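Local coordinates for CRISPR-associated protein CasA/Cse1 (Thermus thermophilus, PDB 4AN8) that probably serves as a subunit of the Cascade ribonucleoprotein complex, which takes part in CRISPR adaptive immunity against viruses and plasmids, at residues 149-154 against 257-262; 12-17 against 100-105. All blocks are in the same frame, centred on the assembly; numbering follows the deposited sequence.

Overall arrangement
Both contacts lie on the same side of the chain's centre, about 28 Å (contact 1) and 26 Å (contact 2) from it, and their own centres are about 16 Å apart. They follow in series along the chain, contact 2 closing before contact 1 opens. F105, which does not itself touch 12-17, carries segment 100-105 on to contact 1: its CE2 comes to 3.3 Å from CD1 of Y154, and its CZ to 3.5 Å from CG2 of V261. L104 CD2 adds a third touch, 3.6 Å from the backbone O of Y154. All five touching residues of contact 2 are buried, whereas contact 1 is only partly so and carries charged side chains along its outer side.

Contact 1: 149-154 against 257-262; sequences LPKATY and EGDGVR
A152 and V261 are joined by two reciprocal backbone hydrogen bonds, A152 N to V261 O and V261 N to A152 O, each 2.8 Å long. Packing is tight beside them. G260 slips its CA to 3.2 Å from A152 O, and K151 CD lies 3.5 Å from the same G260 CA, closer than carbons usually come. The Y154 ring closes this end, with CE1 3.5 Å from G260 N, D259 O over one face and V261 CG2 near the ring plane at the edge. The Y154 hydroxyl is hydrogen-bonded to D256 and K10, and a water accepts from Y154 N while donating to D259 O.

The paired bonds define a single antiparallel bridge of the hydrogen-bonded type. It attaches the chain just ahead of helix 154-167, where T153 is the N-cap, to the start of strand 261-273, directly after the turn that leads from strand 250-256.

The outer side is polar and more open to solvent: D259 is exposed, K151 and R262 partly so. K151 leaves the backbone trans to N (chi1 -168°) and bends at chi3 (-51°), which carries NZ to D259 OD1, 2.8 Å away on the syn side of the carboxylate. Its CE lies over one face of the R262 guanidinium. E257 holds that guanidinium from its edge, OE1 accepting from R262 NH1 at 2.7 Å through the anti lone pair. K151 NZ and R262 NH2 are 4.5 Å apart, a proximity that the two carboxylates probably offset. Beyond, L149 brings just CD2 close to R262 O.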
ATOM      1  N   LEU A 149      26.420  10.847  -7.524  1.00 35.35           N
ATOM      2  CA  LEU A 149      25.003  11.131  -7.748  1.00 35.35           C
ATOM      3  C   LEU A 149      24.683  11.182  -9.222  1.00 35.35           C
ATOM      4  O   LEU A 149      25.155  12.058  -9.937  1.00 35.35           O
ATOM      5  CB  LEU A 149      24.599  12.460  -7.098  1.00 35.10           C
ATOM      6  CG  LEU A 149      23.189  12.962  -7.442  1.00 35.10           C
ATOM      7  CD1 LEU A 149      22.192  12.369  -6.495  1.00 35.10           C
ATOM      8  CD2 LEU A 149      23.144  14.475  -7.388  1.00 35.10           C
ATOM      9  N   PRO A 150      23.852  10.246  -9.675  1.00 29.05           N
ATOM     10  CA  PRO A 150      23.468  10.157 -11.089  1.00 29.05           C
ATOM     11  C   PRO A 150      22.406  11.193 -11.470  1.00 29.05           C
ATOM     12  O   PRO A 150      21.662  11.673 -10.625  1.00 29.05           O
ATOM     13  CB  PRO A 150      22.885   8.751 -11.189  1.00 30.20           C
ATOM     14  CG  PRO A 150      22.253   8.532  -9.840  1.00 30.20           C
ATOM     15  CD  PRO A 150      23.163   9.238  -8.845  1.00 30.20           C
ATOM     16  N   LYS A 151      22.368  11.539 -12.742  1.00 31.46           N
ATOM     17  CA  LYS A 151      21.325  12.376 -13.276  1.00 31.46           C
ATOM     18  C   LYS A 151      20.075  11.525 -13.553  1.00 31.46           C
ATOM     19  O   LYS A 151      20.125  10.547 -14.295  1.00 31.46           O
ATOM     20  CB  LYS A 151      21.805  13.036 -14.562  1.00 38.23           C
ATOM     21  CG  LYS A 151      20.900  14.134 -15.048  1.00 38.23           C
ATOM     22  CD  LYS A 151      20.988  14.342 -16.566  1.00 38.23           C
ATOM     23  CE  LYS A 151      22.420  14.493 -17.044  1.00 38.23           C
ATOM     24  NZ  LYS A 151      22.558  14.324 -18.524  1.00 38.23           N
ATOM     25  N   ALA A 152      18.954  11.898 -12.949  1.00 26.36           N
ATOM     26  CA  ALA A 152      17.676  11.282 -13.286  1.00 26.36           C
ATOM     27  C   ALA A 152      17.193  11.787 -14.633  1.00 26.36           C
ATOM     28  O   ALA A 152      17.432  12.943 -14.988  1.00 26.36           O
ATOM     29  CB  ALA A 152      16.652  11.610 -12.230  1.00 23.30           C
ATOM     30  N   THR A 153      16.506  10.930 -15.379  1.00 19.77           N
ATOM     31  CA  THR A 153      15.720  11.406 -16.512  1.00 19.77           C
ATOM     32  C   THR A 153      14.501  12.129 -15.967  1.00 19.77           C
ATOM     33  O   THR A 153      14.155  11.963 -14.807  1.00 19.77           O
ATOM     34  CB  THR A 153      15.207  10.265 -17.427  1.00 26.26           C
ATOM     35  OG1 THR A 153      14.373   9.386 -16.657  1.00 26.26           O
ATOM     36  CG2 THR A 153      16.358   9.476 -18.041  1.00 26.26           C
ATOM     37  N   TYR A 154      13.842  12.918 -16.803  1.00 22.83           N
ATOM     38  CA  TYR A 154      12.616  13.580 -16.389  1.00 22.83           C
ATOM     39  C   TYR A 154      11.610  12.571 -15.841  1.00 22.83           C
ATOM     40  O   TYR A 154      10.977  12.829 -14.816  1.00 22.83           O
ATOM     41  CB  TYR A 154      12.010  14.370 -17.542  1.00 30.62           C
ATOM     42  CG  TYR A 154      12.895  15.496 -18.022  1.00 30.62           C
ATOM     43  CD1 TYR A 154      13.683  16.212 -17.132  1.00 30.62           C
ATOM     44  CD2 TYR A 154      12.957  15.831 -19.371  1.00 30.62           C
ATOM     45  CE1 TYR A 154      14.499  17.238 -17.563  1.00 30.62           C
ATOM     46  CE2 TYR A 154      13.770  16.853 -19.811  1.00 30.62           C
ATOM     47  CZ  TYR A 154      14.541  17.558 -18.901  1.00 30.62           C
ATOM     48  OH  TYR A 154      15.345  18.586 -19.338  1.00 30.62           O
ATOM     49  N   GLU A 257      18.747  20.224 -15.418  1.00 36.56           N
ATOM     50  CA  GLU A 257      20.140  20.232 -15.883  1.00 36.56           C
ATOM     51  C   GLU A 257      20.255  20.459 -17.386  1.00 36.56           C
ATOM     52  O   GLU A 257      21.343  20.640 -17.899  1.00 36.56           O
ATOM     53  CB  GLU A 257      20.822  18.903 -15.568  1.00 39.36           C
ATOM     54  CG  GLU A 257      20.901  18.563 -14.109  1.00 39.36           C
ATOM     55  CD  GLU A 257      21.825  19.490 -13.344  1.00 39.36           C
ATOM     56  OE1 GLU A 257      23.050  19.270 -13.415  1.00 39.36           O
ATOM     57  OE2 GLU A 257      21.331  20.426 -12.665  1.00 39.36           O
ATOM     58  N   GLY A 258      19.134  20.432 -18.094  1.00 31.93           N
ATOM     59  CA  GLY A 258      19.150  20.571 -19.539  1.00 31.93           C
ATOM     60  C   GLY A 258      18.468  19.388 -20.203  1.00 31.93           C
ATOM     61  O   GLY A 258      17.645  19.559 -21.114  1.00 31.93           O
ATOM     62  N   ASP A 259      18.797  18.185 -19.735  1.00 30.03           N
ATOM     63  CA  ASP A 259      18.126  16.976 -20.208  1.00 30.03           C
ATOM     64  C   ASP A 259      17.905  15.965 -19.075  1.00 30.03           C
ATOM     65  O   ASP A 259      17.767  14.775 -19.323  1.00 30.03           O
ATOM     66  CB  ASP A 259      18.937  16.322 -21.313  1.00 48.93           C
ATOM     67  CG  ASP A 259      20.277  15.866 -20.831  1.00 48.93           C
ATOM     68  OD1 ASP A 259      20.486  15.865 -19.604  1.00 48.93           O
ATOM     69  OD2 ASP A 259      21.124  15.508 -21.667  1.00 48.93           O
ATOM     70  N   GLY A 260      17.895  16.449 -17.839  1.00 34.99           N
ATOM     71  CA  GLY A 260      17.741  15.602 -16.673  1.00 34.99           C
ATOM     72  C   GLY A 260      17.783  16.397 -15.375  1.00 34.99           C
ATOM     73  O   GLY A 260      17.856  17.636 -15.370  1.00 34.99           O
ATOM     74  N   VAL A 261      17.749  15.675 -14.260  1.00 26.35           N
ATOM     75  CA  VAL A 261      17.700  16.309 -12.950  1.00 26.35           C
ATOM     76  C   VAL A 261      18.721  15.681 -12.015  1.00 26.35           C
ATOM     77  O   VAL A 261      18.822  14.457 -11.931  1.00 26.35           O
ATOM     78  CB  VAL A 261      16.290  16.165 -12.306  1.00 17.54           C
ATOM     79  CG1 VAL A 261      16.326  16.596 -10.849  1.00 17.54           C
ATOM     80  CG2 VAL A 261      15.257  16.952 -13.098  1.00 17.54           C
ATOM     81  N   ARG A 262      19.466  16.528 -11.310  1.00 22.45           N
ATOM     82  CA  ARG A 262      20.367  16.074 -10.254  1.00 22.45           C
ATOM     83  C   ARG A 262      19.975  16.620  -8.882  1.00 22.45           C
ATOM     84  O   ARG A 262      20.156  15.945  -7.880  1.00 22.45           O
ATOM     85  CB  ARG A 262      21.813  16.492 -10.545  1.00 33.86           C
ATOM     86  CG  ARG A 262      22.475  15.814 -11.741  1.00 33.86           C
ATOM     87  CD  ARG A 262      23.931  16.312 -11.916  1.00 33.86           C
ATOM     88  NE  ARG A 262      24.632  15.575 -12.955  1.00 33.86           N
ATOM     89  CZ  ARG A 262      24.696  15.947 -14.229  1.00 33.86           C
ATOM     90  NH1 ARG A 262      24.119  17.074 -14.635  1.00 33.86           N
ATOM     91  NH2 ARG A 262      25.348  15.190 -15.099  1.00 33.86           N
TER
HETATM   92  O   HOH W   1      15.035  12.940 -19.544  1.00 54.65           O

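Contact 2: 12-17 against 100-105; sequences NLIDEP and DRFFLF
An Asx turn at N12, set where strand 10-12 ends, meets the chain at F102 and F103 through one antiparallel non-hydrogen-bonded pair, N12 with F103, their CA atoms 4.1 Å apart. The turn is defined by N12 OD1, which accepts from I14 N at 2.8 Å. A chi1 of -165° places the N12 amide beside its own carbonyl carbon, and from there it stands upright on one face of the F103 ring: ND2 is 3.3 Å above the ring plane, over its centre, and the amide and ring planes are 86° apart. CB of N12 makes a CH-pi contact with the same ring, and R99 O accepts a hydrogen bond from ND2. The amide is thus fixed at both its oxygen and its nitrogen.

L13 N donates to F102 O over 2.8 Å, nearly straight at 171°, and N12 CA adds a weaker CA-H...O approach to that oxygen. I14 crosses the F102 side chain at about a right angle, laying CG1 over one face of the ring and bringing CD1 to 3.7 Å from F102 CD1, while L13 CB lies near the ring plane at the edge.

Around this buried core, W219 and F111 meet the F102 ring, and L13 touches A158 of helix 154-167. Farther along, L104 and F105 both face K10 in a classic beta bulge, and their side chains rest on L254 of strand 250-256.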
ATOM      1  N   ASN A  12       5.531  17.776 -20.236  1.00 22.32           N
ATOM      2  CA  ASN A  12       4.171  17.651 -19.787  1.00 22.32           C
ATOM      3  C   ASN A  12       3.808  16.184 -19.460  1.00 22.32           C
ATOM      4  O   ASN A  12       4.001  15.270 -20.273  1.00 22.32           O
ATOM      5  CB  ASN A  12       3.234  18.228 -20.846  1.00 23.90           C
ATOM      6  CG  ASN A  12       1.856  18.458 -20.315  1.00 23.90           C
ATOM      7  OD1 ASN A  12       1.109  17.505 -20.087  1.00 23.90           O
ATOM      8  ND2 ASN A  12       1.503  19.722 -20.082  1.00 23.90           N
ATOM      9  N   LEU A  13       3.278  15.966 -18.260  1.00 21.65           N
ATOM     10  CA  LEU A  13       2.999  14.608 -17.822  1.00 21.65           C
ATOM     11  C   LEU A  13       1.791  13.998 -18.514  1.00 21.65           C
ATOM     12  O   LEU A  13       1.531  12.798 -18.389  1.00 21.65           O
ATOM     13  CB  LEU A  13       2.841  14.557 -16.307  1.00 15.57           C
ATOM     14  CG  LEU A  13       4.084  15.040 -15.550  1.00 15.57           C
ATOM     15  CD1 LEU A  13       3.733  15.216 -14.090  1.00 15.57           C
ATOM     16  CD2 LEU A  13       5.248  14.069 -15.735  1.00 15.57           C
ATOM     17  N   ILE A  14       1.039  14.812 -19.239  1.00 21.47           N
ATOM     18  CA  ILE A  14      -0.102  14.270 -19.974  1.00 21.47           C
ATOM     19  C   ILE A  14       0.337  13.609 -21.272  1.00 21.47           C
ATOM     20  O   ILE A  14      -0.286  12.648 -21.710  1.00 21.47           O
ATOM     21  CB  ILE A  14      -1.138  15.339 -20.310  1.00 22.50           C
ATOM     22  CG1 ILE A  14      -1.821  15.787 -19.020  1.00 22.50           C
ATOM     23  CG2 ILE A  14      -2.140  14.792 -21.344  1.00 22.50           C
ATOM     24  CD1 ILE A  14      -2.526  17.112 -19.103  1.00 22.50           C
ATOM     25  N   ASP A  15       1.428  14.094 -21.860  1.00 37.87           N
ATOM     26  CA  ASP A  15       1.823  13.648 -23.190  1.00 37.87           C
ATOM     27  C   ASP A  15       3.139  12.875 -23.262  1.00 37.87           C
ATOM     28  O   ASP A  15       3.370  12.118 -24.206  1.00 37.87           O
ATOM     29  CB  ASP A  15       1.866  14.840 -24.142  1.00 54.40           C
ATOM     30  CG  ASP A  15       0.557  15.584 -24.187  1.00 54.40           C
ATOM     31  OD1 ASP A  15      -0.474  14.970 -24.530  1.00 54.40           O
ATOM     32  OD2 ASP A  15       0.550  16.786 -23.875  1.00 54.40           O
ATOM     33  N   GLU A  16       4.001  13.047 -22.274  1.00 29.05           N
ATOM     34  CA  GLU A  16       5.320  12.428 -22.349  1.00 29.05           C
ATOM     35  C   GLU A  16       5.369  11.042 -21.704  1.00 29.05           C
ATOM     36  O   GLU A  16       4.599  10.726 -20.794  1.00 29.05           O
ATOM     37  CB  GLU A  16       6.381  13.342 -21.728  1.00 58.93           C
ATOM     38  CG  GLU A  16       6.417  14.736 -22.327  1.00 58.93           C
ATOM     39  CD  GLU A  16       6.995  14.771 -23.737  1.00 58.93           C
ATOM     40  OE1 GLU A  16       7.640  13.787 -24.163  1.00 58.93           O
ATOM     41  OE2 GLU A  16       6.808  15.797 -24.421  1.00 58.93           O
ATOM     42  N   PRO A  17       6.279  10.199 -22.184  1.00 29.66           N
ATOM     43  CA  PRO A  17       6.352   8.851 -21.610  1.00 29.66           C
ATOM     44  C   PRO A  17       7.014   8.853 -20.240  1.00 29.66           C
ATOM     45  O   PRO A  17       8.166   9.216 -20.149  1.00 29.66           O
ATOM     46  CB  PRO A  17       7.211   8.077 -22.627  1.00 27.62           C
ATOM     47  CG  PRO A  17       7.907   9.133 -23.479  1.00 27.62           C
ATOM     48  CD  PRO A  17       7.031  10.347 -23.448  1.00 27.62           C
ATOM     49  N   ASP A 100      -1.925  23.027 -18.725  1.00 24.52           N
ATOM     50  CA  ASP A 100      -0.840  23.932 -18.342  1.00 24.52           C
ATOM     51  C   ASP A 100      -0.397  23.774 -16.889  1.00 24.52           C
ATOM     52  O   ASP A 100       0.569  24.421 -16.466  1.00 24.52           O
ATOM     53  CB  ASP A 100      -1.192  25.381 -18.667  1.00 55.74           C
ATOM     54  CG  ASP A 100      -1.255  25.633 -20.164  1.00 55.74           C
ATOM     55  OD1 ASP A 100      -0.359  25.146 -20.888  1.00 55.74           O
ATOM     56  OD2 ASP A 100      -2.212  26.302 -20.620  1.00 55.74           O
ATOM     57  N   ARG A 101      -1.076  22.905 -16.141  1.00 20.97           N
ATOM     58  CA  ARG A 101      -0.653  22.592 -14.773  1.00 20.97           C
ATOM     59  C   ARG A 101       0.137  21.263 -14.667  1.00 20.97           C
ATOM     60  O   ARG A 101       0.554  20.863 -13.575  1.00 20.97           O
ATOM     61  CB  ARG A 101      -1.848  22.598 -13.808  1.00 24.27           C
ATOM     62  CG  ARG A 101      -2.551  23.972 -13.644  1.00 24.27           C
ATOM     63  CD  ARG A 101      -1.685  25.020 -12.953  1.00 24.27           C
ATOM     64  NE  ARG A 101      -1.350  24.642 -11.579  1.00 24.27           N
ATOM     65  CZ  ARG A 101      -2.065  24.961 -10.499  1.00 24.27           C
ATOM     66  NH1 ARG A 101      -3.170  25.687 -10.613  1.00 24.27           N
ATOM     67  NH2 ARG A 101      -1.662  24.559  -9.291  1.00 24.27           N
ATOM     68  N   PHE A 102       0.375  20.605 -15.798  1.00 23.88           N
ATOM     69  CA  PHE A 102       1.009  19.285 -15.783  1.00 23.88           C
ATOM     70  C   PHE A 102       2.408  19.265 -16.347  1.00 23.88           C
ATOM     71  O   PHE A 102       2.960  18.199 -16.608  1.00 23.88           O
ATOM     72  CB  PHE A 102       0.148  18.260 -16.517  1.00 19.61           C
ATOM     73  CG  PHE A 102      -0.972  17.703 -15.684  1.00 19.61           C
ATOM     74  CD1 PHE A 102      -2.189  18.359 -15.622  1.00 19.61           C
ATOM     75  CD2 PHE A 102      -0.787  16.536 -14.934  1.00 19.61           C
ATOM     76  CE1 PHE A 102      -3.215  17.847 -14.873  1.00 19.61           C
ATOM     77  CE2 PHE A 102      -1.800  16.016 -14.167  1.00 19.61           C
ATOM     78  CZ  PHE A 102      -3.024  16.661 -14.139  1.00 19.61           C
ATOM     79  N   PHE A 103       2.991  20.442 -16.530  1.00 20.36           N
ATOM     80  CA  PHE A 103       4.403  20.515 -16.891  1.00 20.36           C
ATOM     81  C   PHE A 103       5.268  20.276 -15.659  1.00 20.36           C
ATOM     82  O   PHE A 103       5.043  20.857 -14.587  1.00 20.36           O
ATOM     83  CB  PHE A 103       4.771  21.859 -17.541  1.00 24.15           C
ATOM     84  CG  PHE A 103       4.233  22.044 -18.943  1.00 24.15           C
ATOM     85  CD1 PHE A 103       4.933  21.578 -20.033  1.00 24.15           C
ATOM     86  CD2 PHE A 103       3.038  22.723 -19.163  1.00 24.15           C
ATOM     87  CE1 PHE A 103       4.452  21.760 -21.332  1.00 24.15           C
ATOM     88  CE2 PHE A 103       2.550  22.907 -20.468  1.00 24.15           C
ATOM     89  CZ  PHE A 103       3.267  22.427 -21.541  1.00 24.15           C
ATOM     90  N   LEU A 104       6.266  19.412 -15.831  1.00 27.34           N
ATOM     91  CA  LEU A 104       7.211  19.112 -14.767  1.00 27.34           C
ATOM     92  C   LEU A 104       8.083  20.333 -14.450  1.00 27.34           C
ATOM     93  O   LEU A 104       8.467  20.542 -13.303  1.00 27.34           O
ATOM     94  CB  LEU A 104       8.093  17.927 -15.173  1.00 18.67           C
ATOM     95  CG  LEU A 104       8.936  17.314 -14.058  1.00 18.67           C
ATOM     96  CD1 LEU A 104       8.028  16.859 -12.865  1.00 18.67           C
ATOM     97  CD2 LEU A 104       9.839  16.190 -14.579  1.00 18.67           C
ATOM     98  N   PHE A 105       8.424  21.108 -15.479  1.00 23.39           N
ATOM     99  CA  PHE A 105       9.152  22.383 -15.319  1.00 23.39           C
ATOM    100  C   PHE A 105       8.315  23.510 -15.929  1.00 23.39           C
ATOM    101  O   PHE A 105       7.809  23.396 -17.056  1.00 23.39           O
ATOM    102  CB  PHE A 105      10.533  22.340 -15.985  1.00 19.94           C
ATOM    103  CG  PHE A 105      11.363  21.167 -15.566  1.00 19.94           C
ATOM    104  CD1 PHE A 105      12.151  21.229 -14.429  1.00 19.94           C
ATOM    105  CD2 PHE A 105      11.337  19.989 -16.308  1.00 19.94           C
ATOM    106  CE1 PHE A 105      12.915  20.129 -14.027  1.00 19.94           C
ATOM    107  CE2 PHE A 105      12.109  18.866 -15.928  1.00 19.94           C
ATOM    108  CZ  PHE A 105      12.885  18.927 -14.785  1.00 19.94           C
TER